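Local coordinates for glutamine--tRNA ligase (Saccharomyces cerevisiae, PDB 3TL4), which attaches glutamine to its cognate tRNA at the expense of ATP, and is represented here by its appended N-terminal tRNA-binding domain, at residues D32-L37 / N57-V62. Sequence-based numbering, arbitrary orientation.
Sequences DSLYKL and NLASFV
Ser-33 OG, a buried polar atom at this helix-helix interface, has two backbone partners outside the two segments: it hydrogen-bonds with the N of Gly-64, just beyond helix 49-62, and, weakly, with the O of Lys-29, one turn back in its own helix. The hydroxyl lies beside its backbone N (chi1 -50°), and in this position OG also rests against Val-62 CG1 at 3.5 Å. Since CG1 is carbon, that approach is van der Waals contact; no hydrogen bond joins 32-37 to 57-62. The nearest CA pair is that of Leu-34 and Ala-59, 5.0 Å apart. The methyl group of Ala-59 points at the opposing helix, with CB 3.8 Å from Leu-34 CB and also against Leu-34 N. The two segment axes come within 8.4 Å and run at 127° to each other, a steep, oblique crossing with the N-to-C directions more opposed than aligned, in the all-helical N-terminal half of the tRNA-binding domain. Leu-37 extends the apolar seam: its CD1 sits 3.7 Å from Ala-59 CA and also meets Leu-58 CG, while its CD2 meets Leu-58 CD2. Leu-58 has CG anti to the backbone N (chi1 178°), which carries its branched end nearer to Leu-37 than the direction of its CB alone would suggest. Both leucines also touch Val-74 of helix 70-78, so a third helix packs against the seam. Beyond Leu-34, Phe-11 of helix 4-13 adds a further apolar neighbour.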
loop_
_atom_site.group_PDB
_atom_site.type_symbol
_atom_site.label_atom_id
_atom_site.label_comp_id
_atom_site.label_asym_id
_atom_site.label_seq_id
_atom_site.Cartn_x
_atom_site.Cartn_y
_atom_site.Cartn_z
ATOM N N ASP A 32 14.931 16.912 -1.786
ATOM C CA ASP A 32 15.920 16.865 -0.706
ATOM C C ASP A 32 15.803 15.585 0.104
ATOM O O ASP A 32 16.810 14.973 0.449
ATOM C CB ASP A 32 15.771 18.063 0.237
ATOM C CG ASP A 32 16.332 19.335 -0.347
ATOM O OD1 ASP A 32 17.318 19.247 -1.111
ATOM O OD2 ASP A 32 15.785 20.420 -0.047
ATOM N N SER A 33 14.570 15.202 0.440
ATOM C CA SER A 33 14.341 13.980 1.210
ATOM C C SER A 33 14.683 12.762 0.364
ATOM O O SER A 33 15.321 11.827 0.846
ATOM C CB SER A 33 12.897 13.877 1.713
ATOM O OG SER A 33 12.479 15.063 2.357
ATOM N N LEU A 34 14.262 12.775 -0.899
ATOM C CA LEU A 34 14.530 11.643 -1.773
ATOM C C LEU A 34 16.030 11.390 -1.852
ATOM O O LEU A 34 16.481 10.268 -1.659
ATOM C CB LEU A 34 13.929 11.853 -3.161
ATOM C CG LEU A 34 14.041 10.656 -4.108
ATOM C CD1 LEU A 34 13.531 9.404 -3.434
ATOM C CD2 LEU A 34 13.254 10.929 -5.369
ATOM N N TYR A 35 16.795 12.448 -2.106
ATOM C CA TYR A 35 18.257 12.381 -2.131
ATOM C C TYR A 35 18.824 11.756 -0.852
ATOM O O TYR A 35 19.599 10.792 -0.909
ATOM C CB TYR A 35 18.845 13.786 -2.336
ATOM C CG TYR A 35 20.340 13.816 -2.591
ATOM C CD1 TYR A 35 21.246 13.937 -1.545
ATOM C CD2 TYR A 35 20.842 13.735 -3.886
ATOM C CE1 TYR A 35 22.613 13.961 -1.781
ATOM C CE2 TYR A 35 22.201 13.757 -4.131
ATOM C CZ TYR A 35 23.084 13.871 -3.078
ATOM O OH TYR A 35 24.440 13.893 -3.331
ATOM N N LYS A 36 18.441 12.300 0.301
ATOM C CA LYS A 36 18.990 11.799 1.561
ATOM C C LYS A 36 18.564 10.358 1.835
ATOM O O LYS A 36 19.354 9.566 2.344
ATOM C CB LYS A 36 18.637 12.706 2.747
ATOM C CG LYS A 36 17.527 12.167 3.659
ATOM C CD LYS A 36 17.263 13.067 4.881
ATOM C CE LYS A 36 15.955 12.695 5.619
ATOM N NZ LYS A 36 16.099 11.564 6.586
ATOM N N LEU A 37 17.321 10.019 1.502
ATOM C CA LEU A 37 16.836 8.651 1.663
ATOM C C LEU A 37 17.611 7.668 0.774
ATOM O O LEU A 37 18.090 6.637 1.251
ATOM C CB LEU A 37 15.328 8.561 1.393
ATOM C CG LEU A 37 14.411 9.343 2.345
ATOM C CD1 LEU A 37 12.982 9.435 1.810
ATOM C CD2 LEU A 37 14.431 8.781 3.772
ATOM N N ASN A 57 7.333 7.633 -2.614
ATOM C CA ASN A 57 6.241 7.747 -1.649
ATOM C C ASN A 57 6.752 8.252 -0.312
ATOM O O ASN A 57 6.205 9.191 0.258
ATOM C CB ASN A 57 5.585 6.395 -1.382
ATOM C CG ASN A 57 4.703 5.923 -2.520
ATOM O OD1 ASN A 57 4.458 4.721 -2.657
ATOM N ND2 ASN A 57 4.208 6.861 -3.336
ATOM N N LEU A 58 7.791 7.595 0.200
ATOM C CA LEU A 58 8.338 7.959 1.500
ATOM C C LEU A 58 8.817 9.394 1.508
ATOM O O LEU A 58 8.577 10.125 2.473
ATOM C CB LEU A 58 9.487 7.039 1.903
ATOM C CG LEU A 58 10.126 7.405 3.245
ATOM C CD1 LEU A 58 9.060 7.481 4.355
ATOM C CD2 LEU A 58 11.192 6.399 3.607
ATOM N N ALA A 59 9.497 9.790 0.432
ATOM C CA ALA A 59 10.014 11.144 0.318
ATOM C C ALA A 59 8.856 12.123 0.312
ATOM O O ALA A 59 8.963 13.226 0.852
ATOM C CB ALA A 59 10.839 11.299 -0.939
ATOM N N SER A 60 7.742 11.718 -0.297
ATOM C CA SER A 60 6.598 12.616 -0.412
ATOM C C SER A 60 5.903 12.789 0.951
ATOM O O SER A 60 5.235 13.801 1.190
ATOM C CB SER A 60 5.635 12.149 -1.512
ATOM O OG SER A 60 4.747 11.155 -1.039
ATOM N N PHE A 61 6.090 11.810 1.843
ATOM C CA PHE A 61 5.578 11.882 3.213
ATOM C C PHE A 61 6.485 12.748 4.096
ATOM O O PHE A 61 6.010 13.543 4.899
ATOM C CB PHE A 61 5.528 10.490 3.825
ATOM C CG PHE A 61 4.591 9.556 3.142
ATOM C CD1 PHE A 61 3.379 10.003 2.648
ATOM C CD2 PHE A 61 4.922 8.226 2.999
ATOM C CE1 PHE A 61 2.524 9.134 2.026
ATOM C CE2 PHE A 61 4.069 7.345 2.385
ATOM C CZ PHE A 61 2.867 7.797 1.893
ATOM N N VAL A 62 7.792 12.564 3.948
ATOM C CA VAL A 62 8.785 13.296 4.727
ATOM C C VAL A 62 8.838 14.770 4.321
ATOM O O VAL A 62 8.979 15.642 5.176
ATOM C CB VAL A 62 10.181 12.665 4.560
ATOM C CG1 VAL A 62 11.241 13.518 5.230
ATOM C CG2 VAL A 62 10.191 11.255 5.119
#